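Local coordinates for RE68036p (Drosophila melanogaster, PDB 1SQH), which is of unknown function in detail but belongs to an acetyltransferase-like family and may transfer acyl groups to glycine, at residues V27-R32 against F96-D101; V18-D23 against G74-W79. All coordinates share one frame; numbering follows the deposited sequence.

Interaction 1 (V27-R32 against F96-D101)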
loop_
_atom_site.group_PDB
_atom_site.type_symbol
_atom_site.label_atom_id
_atom_site.label_comp_id
_atom_site.label_asym_id
_atom_site.label_seq_id
_atom_site.Cartn_x
_atom_site.Cartn_y
_atom_site.Cartn_z
ATOM N N VAL A 27 1.056 16.495 -11.191
ATOM C CA VAL A 27 0.772 17.237 -12.420
ATOM C C VAL A 27 0.525 16.290 -13.599
ATOM O O VAL A 27 -0.489 16.388 -14.295
ATOM C CB VAL A 27 1.951 18.184 -12.788
ATOM C CG1 VAL A 27 1.648 18.918 -14.098
ATOM C CG2 VAL A 27 2.204 19.174 -11.660
ATOM N N LYS A 28 1.460 15.369 -13.817
ATOM C CA LYS A 28 1.374 14.416 -14.923
ATOM C C LYS A 28 0.143 13.508 -14.981
ATOM O O LYS A 28 -0.460 13.342 -16.050
ATOM C CB LYS A 28 2.615 13.530 -14.929
ATOM C CG LYS A 28 2.633 12.501 -16.044
ATOM C CD LYS A 28 2.969 13.165 -17.367
ATOM C CE LYS A 28 3.210 12.140 -18.454
ATOM N NZ LYS A 28 3.628 12.802 -19.729
ATOM N N PHE A 29 -0.238 12.909 -13.856
ATOM C CA PHE A 29 -1.366 11.985 -13.865
ATOM C C PHE A 29 -2.591 12.358 -13.064
ATOM O O PHE A 29 -3.642 11.735 -13.233
ATOM C CB PHE A 29 -0.913 10.606 -13.399
ATOM C CG PHE A 29 0.116 9.976 -14.287
ATOM C CD1 PHE A 29 -0.189 9.653 -15.607
ATOM C CD2 PHE A 29 1.387 9.671 -13.794
ATOM C CE1 PHE A 29 0.757 9.026 -16.425
ATOM C CE2 PHE A 29 2.337 9.044 -14.604
ATOM C CZ PHE A 29 2.023 8.721 -15.922
ATOM N N GLY A 30 -2.473 13.341 -12.180
ATOM C CA GLY A 30 -3.633 13.708 -11.391
ATOM C C GLY A 30 -3.703 13.019 -10.041
ATOM O O GLY A 30 -2.999 12.043 -9.768
ATOM N N ILE A 31 -4.587 13.534 -9.202
ATOM C CA ILE A 31 -4.810 13.056 -7.846
ATOM C C ILE A 31 -5.269 11.591 -7.656
ATOM O O ILE A 31 -5.263 11.074 -6.530
ATOM C CB ILE A 31 -5.824 14.020 -7.165
ATOM C CG1 ILE A 31 -5.327 14.400 -5.787
ATOM C CG2 ILE A 31 -7.220 13.414 -7.141
ATOM C CD1 ILE A 31 -4.144 15.345 -5.848
ATOM N N ARG A 32 -5.666 10.919 -8.733
ATOM C CA ARG A 32 -6.145 9.533 -8.614
ATOM C C ARG A 32 -5.083 8.489 -8.906
ATOM O O ARG A 32 -5.315 7.293 -8.741
ATOM C CB ARG A 32 -7.313 9.272 -9.565
ATOM C CG ARG A 32 -8.614 9.945 -9.224
ATOM C CD ARG A 32 -9.522 9.837 -10.427
ATOM N NE ARG A 32 -10.929 10.023 -10.119
ATOM C CZ ARG A 32 -11.857 9.098 -10.337
ATOM N NH1 ARG A 32 -11.522 7.919 -10.861
ATOM N NH2 ARG A 32 -13.124 9.351 -10.047
ATOM N N PHE A 96 8.456 3.011 -11.389
ATOM C CA PHE A 96 7.705 3.497 -12.528
ATOM C C PHE A 96 8.533 4.492 -13.319
ATOM O O PHE A 96 9.556 4.982 -12.860
ATOM C CB PHE A 96 6.402 4.192 -12.104
ATOM C CG PHE A 96 5.400 4.296 -13.220
ATOM C CD1 PHE A 96 4.612 3.197 -13.556
ATOM C CD2 PHE A 96 5.316 5.449 -14.005
ATOM C CE1 PHE A 96 3.750 3.235 -14.659
ATOM C CE2 PHE A 96 4.465 5.507 -15.112
ATOM C CZ PHE A 96 3.679 4.394 -15.440
ATOM N N SER A 97 8.062 4.769 -14.523
ATOM C CA SER A 97 8.670 5.731 -15.425
ATOM C C SER A 97 7.715 5.795 -16.597
ATOM O O SER A 97 7.063 4.799 -16.917
ATOM C CB SER A 97 10.047 5.268 -15.913
ATOM O OG SER A 97 10.556 6.210 -16.848
ATOM N N TRP A 98 7.607 6.957 -17.228
ATOM C CA TRP A 98 6.708 7.065 -18.360
ATOM C C TRP A 98 7.431 7.315 -19.670
ATOM O O TRP A 98 6.867 7.893 -20.595
ATOM C CB TRP A 98 5.639 8.138 -18.105
ATOM C CG TRP A 98 6.140 9.531 -17.848
ATOM C CD1 TRP A 98 6.653 10.402 -18.761
ATOM C CD2 TRP A 98 6.110 10.228 -16.598
ATOM N NE1 TRP A 98 6.942 11.603 -18.161
ATOM C CE2 TRP A 98 6.619 11.524 -16.833
ATOM C CE3 TRP A 98 5.698 9.882 -15.300
ATOM C CZ2 TRP A 98 6.730 12.481 -15.815
ATOM C CZ3 TRP A 98 5.806 10.840 -14.286
ATOM C CH2 TRP A 98 6.321 12.124 -14.555
ATOM N N GLN A 99 8.680 6.869 -19.749
ATOM C CA GLN A 99 9.451 7.025 -20.970
ATOM C C GLN A 99 8.696 6.227 -22.039
ATOM O O GLN A 99 8.500 5.023 -21.901
ATOM C CB GLN A 99 10.868 6.481 -20.778
ATOM C CG GLN A 99 11.833 6.927 -21.862
ATOM C CD GLN A 99 13.268 6.562 -21.553
ATOM O OE1 GLN A 99 14.178 6.979 -22.258
ATOM N NE2 GLN A 99 13.478 5.777 -20.496
ATOM N N PRO A 100 8.253 6.906 -23.110
ATOM C CA PRO A 100 7.495 6.414 -24.269
ATOM C C PRO A 100 7.896 5.159 -25.044
ATOM O O PRO A 100 7.093 4.660 -25.836
ATOM C CB PRO A 100 7.441 7.639 -25.182
ATOM C CG PRO A 100 7.420 8.769 -24.214
ATOM C CD PRO A 100 8.505 8.351 -23.247
ATOM N N ASP A 101 9.095 4.626 -24.853
ATOM C CA ASP A 101 9.447 3.438 -25.632
ATOM C C ASP A 101 10.307 2.408 -24.908
ATOM O O ASP A 101 11.537 2.450 -24.974
ATOM C CB ASP A 101 10.130 3.868 -26.936
ATOM C CG ASP A 101 10.592 2.690 -27.772
ATOM O OD1 ASP A 101 11.724 2.201 -27.547
ATOM O OD2 ASP A 101 9.817 2.251 -28.652
#
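Lys28 and Trp98 mark the closest approach of the two backbones, their CA atoms 9.7 Å apart, so long side chains must bridge the last turn of helix 15-29 and the irregular segment that follows strand 91-96. Lys28 lies along one face of the Trp98 indole. With CG anti to the backbone N and a bend at chi2 (76°), its chain brings Lys28 CE to 3.7 Å from the centroid of the Trp98 five-membered ring, almost on the ring normal. Lys28 NZ follows, 4.1 Å from that Trp98 centroid, a cation-pi contact. Lysine suits this place: its methylenes cover the indole while its amine stays near the surface. Phe29 approaches the other half of the indole; its CE2 lies 3.5 Å from Trp98 CE3, with the ring planes at 87°. Lys28 CG sits 3.6 Å above the centre of the Phe29 ring, so the lysine chain occupies the corner made by the two rings. Phe29 CZ reaches Phe96 CE2 at 4.1 Å; His35 meets the Phe96 ring and Tyr25 meets Trp98 edge-to-face. No hydrogen bond links the segments; a surface aromatic cluster with a lysine cation-pi contact joins helix end to loop in a probably acetyltransferase-like N-terminal region.

Interaction 2 (V18-D23 against G74-W79); sequences VDELLD and GNFRTW
Leu21 and Arg77 bring the two backbones closest, with 7.1 Å between their CA atoms, where the middle of helix 15-29 passes a short, weakly bonded helical turn at 76-79. Phe76 fills the gap between them. Its CG lies between the backbone N and the carbonyl carbon (chi1 77°), which sends the ring toward the longer helix. Glu20 CB meets the ring at its edge, close to the ring plane, 3.7 Å from Phe76 CZ. Further round the ring, Leu21 CD1 packs 3.9 Å from Phe76 CD1, and Leu21 N approaches Phe76 CE1. A large aromatic and a leucine suit this buried position.

On the solvent side of this apolar layer runs a polar chain, where opposite charges are well placed. Arg77 NH1 faces Glu20 OE2 in a salt bridge so short in the model that its exact length is doubtful; the hydrogen bond within it is weak and bent. The carboxylate and guanidinium planes are turned 37° apart. Arg77 folds back over its neighbour, helped by the bend at chi3 (-101°): Phe76 CE2 lies 3.3 Å from the Arg77 guanidinium plane, over one face, toward its rim.

Asn75, at the N-cap, steadies the arginine. Its OD1 accepts from Arg77 N at 2.9 Å, the capping bond, and from Arg77 NE, also at 2.9 Å, this second donor lying in the carbonyl plane on a lone pair. One oxygen therefore both caps the turn and helps to fix the guanidinium that faces Glu20.

Phe76 also touches Glu17 and Leu24 of helix 15-29 and Thr70 of strand 67-71, while Leu21 leans on Leu39 of helix 34-51; the short turn thus packs against helix 15-29 next to the sheet strand that precedes it.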
loop_
_atom_site.group_PDB
_atom_site.type_symbol
_atom_site.label_atom_id
_atom_site.label_comp_id
_atom_site.label_asym_id
_atom_site.label_seq_id
_atom_site.Cartn_x
_atom_site.Cartn_y
_atom_site.Cartn_z
ATOM N N VAL A 18 12.176 14.090 -3.465
ATOM C CA VAL A 18 11.003 13.223 -3.404
ATOM C C VAL A 18 9.805 14.146 -3.549
ATOM O O VAL A 18 8.890 13.874 -4.314
ATOM C CB VAL A 18 10.922 12.463 -2.057
ATOM C CG1 VAL A 18 9.774 11.460 -2.075
ATOM C CG2 VAL A 18 12.230 11.738 -1.809
ATOM N N ASP A 19 9.829 15.255 -2.820
ATOM C CA ASP A 19 8.743 16.212 -2.901
ATOM C C ASP A 19 8.502 16.624 -4.350
ATOM O O ASP A 19 7.352 16.705 -4.793
ATOM C CB ASP A 19 9.047 17.424 -2.020
ATOM C CG ASP A 19 8.665 17.187 -0.565
ATOM O OD1 ASP A 19 9.321 17.773 0.320
ATOM O OD2 ASP A 19 7.704 16.419 -0.305
ATOM N N GLU A 20 9.577 16.862 -5.099
ATOM C CA GLU A 20 9.436 17.239 -6.506
ATOM C C GLU A 20 8.858 16.062 -7.279
ATOM O O GLU A 20 8.035 16.233 -8.170
ATOM C CB GLU A 20 10.788 17.611 -7.116
ATOM C CG GLU A 20 11.298 18.987 -6.753
ATOM C CD GLU A 20 12.579 19.325 -7.496
ATOM O OE1 GLU A 20 13.668 19.255 -6.875
ATOM O OE2 GLU A 20 12.500 19.652 -8.704
ATOM N N LEU A 21 9.319 14.861 -6.943
ATOM C CA LEU A 21 8.833 13.657 -7.605
ATOM C C LEU A 21 7.321 13.547 -7.392
ATOM O O LEU A 21 6.577 13.178 -8.305
ATOM C CB LEU A 21 9.523 12.432 -7.022
ATOM C CG LEU A 21 9.223 11.095 -7.699
ATOM C CD1 LEU A 21 9.650 11.131 -9.177
ATOM C CD2 LEU A 21 9.957 9.997 -6.936
ATOM N N LEU A 22 6.890 13.866 -6.174
ATOM C CA LEU A 22 5.482 13.826 -5.800
ATOM C C LEU A 22 4.635 14.790 -6.644
ATOM O O LEU A 22 3.571 14.409 -7.134
ATOM C CB LEU A 22 5.332 14.171 -4.314
ATOM C CG LEU A 22 3.927 14.445 -3.756
ATOM C CD1 LEU A 22 3.040 13.217 -3.898
ATOM C CD2 LEU A 22 4.041 14.821 -2.284
ATOM N N ASP A 23 5.093 16.031 -6.817
ATOM C CA ASP A 23 4.314 16.984 -7.608
ATOM C C ASP A 23 4.366 16.677 -9.101
ATOM O O ASP A 23 3.446 17.016 -9.846
ATOM C CB ASP A 23 4.779 18.417 -7.376
ATOM C CG ASP A 23 3.865 19.424 -8.046
ATOM O OD1 ASP A 23 2.694 19.534 -7.625
ATOM O OD2 ASP A 23 4.304 20.093 -9.008
ATOM N N GLY A 74 20.712 10.303 -14.654
ATOM C CA GLY A 74 19.527 10.715 -15.387
ATOM C C GLY A 74 18.790 11.792 -14.617
ATOM O O GLY A 74 19.151 12.094 -13.479
ATOM N N ASN A 75 17.775 12.393 -15.229
ATOM C CA ASN A 75 17.002 13.426 -14.543
ATOM C C ASN A 75 15.649 12.828 -14.161
ATOM O O ASN A 75 14.833 12.517 -15.028
ATOM C CB ASN A 75 16.784 14.646 -15.443
ATOM C CG ASN A 75 16.364 15.869 -14.657
ATOM O OD1 ASN A 75 15.502 15.790 -13.791
ATOM N ND2 ASN A 75 16.972 17.006 -14.954
ATOM N N PHE A 76 15.404 12.675 -12.865
ATOM C CA PHE A 76 14.156 12.079 -12.426
ATOM C C PHE A 76 12.930 12.862 -12.874
ATOM O O PHE A 76 11.815 12.345 -12.838
ATOM C CB PHE A 76 14.154 11.884 -10.897
ATOM C CG PHE A 76 13.901 13.142 -10.100
ATOM C CD1 PHE A 76 12.598 13.575 -9.847
ATOM C CD2 PHE A 76 14.963 13.865 -9.560
ATOM C CE1 PHE A 76 12.356 14.709 -9.060
ATOM C CE2 PHE A 76 14.732 15.000 -8.774
ATOM C CZ PHE A 76 13.425 15.421 -8.522
ATOM N N ARG A 77 13.139 14.098 -13.315
ATOM C CA ARG A 77 12.035 14.948 -13.763
ATOM C C ARG A 77 11.534 14.703 -15.188
ATOM O O ARG A 77 10.343 14.851 -15.459
ATOM C CB ARG A 77 12.424 16.421 -13.644
ATOM C CG ARG A 77 12.593 16.922 -12.228
ATOM C CD ARG A 77 13.482 18.166 -12.204
ATOM N NE ARG A 77 14.842 17.827 -11.800
ATOM C CZ ARG A 77 15.300 17.955 -10.558
ATOM N NH1 ARG A 77 14.512 18.429 -9.602
ATOM N NH2 ARG A 77 16.538 17.572 -10.262
ATOM N N THR A 78 12.419 14.332 -16.102
ATOM C CA THR A 78 11.989 14.135 -17.479
ATOM C C THR A 78 11.021 12.969 -17.677
ATOM O O THR A 78 10.054 13.094 -18.429
ATOM C CB THR A 78 13.196 13.936 -18.427
ATOM O OG1 THR A 78 13.554 12.551 -18.461
ATOM C CG2 THR A 78 14.387 14.732 -17.941
ATOM N N TRP A 79 11.259 11.845 -17.007
ATOM C CA TRP A 79 10.387 10.672 -17.168
ATOM C C TRP A 79 9.783 10.161 -15.862
ATOM O O TRP A 79 9.098 9.133 -15.857
ATOM C CB TRP A 79 11.160 9.509 -17.813
ATOM C CG TRP A 79 11.867 9.839 -19.101
ATOM C CD1 TRP A 79 13.194 9.663 -19.375
ATOM C CD2 TRP A 79 11.275 10.353 -20.301
ATOM N NE1 TRP A 79 13.465 10.032 -20.670
ATOM C CE2 TRP A 79 12.306 10.459 -21.261
ATOM C CE3 TRP A 79 9.975 10.732 -20.656
ATOM C CZ2 TRP A 79 12.074 10.933 -22.560
ATOM C CZ3 TRP A 79 9.744 11.205 -21.952
ATOM C CH2 TRP A 79 10.791 11.301 -22.885
#

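Helix 15-29 supplies the first segment of both contacts, 18-23 for interaction 2 and 27-32 for interaction 1. The chain then runs through helix 34-51 and strand 67-71 and returns at 74-79, where interaction 2 closes a loop of 50 intervening residues. Strands 82-87 and 91-96 follow as antiparallel neighbours, and interaction 1 closes a second loop, of 63 residues, at 96-101. The segments alternate along the chain, so the loops cross. Their centres lie 11 Å apart, and the second segments also meet: Trp98 N probably donates to Trp79 O. Together they tie helix 15-29 to the segments that lead into and out of the 82-87/91-96 hairpin.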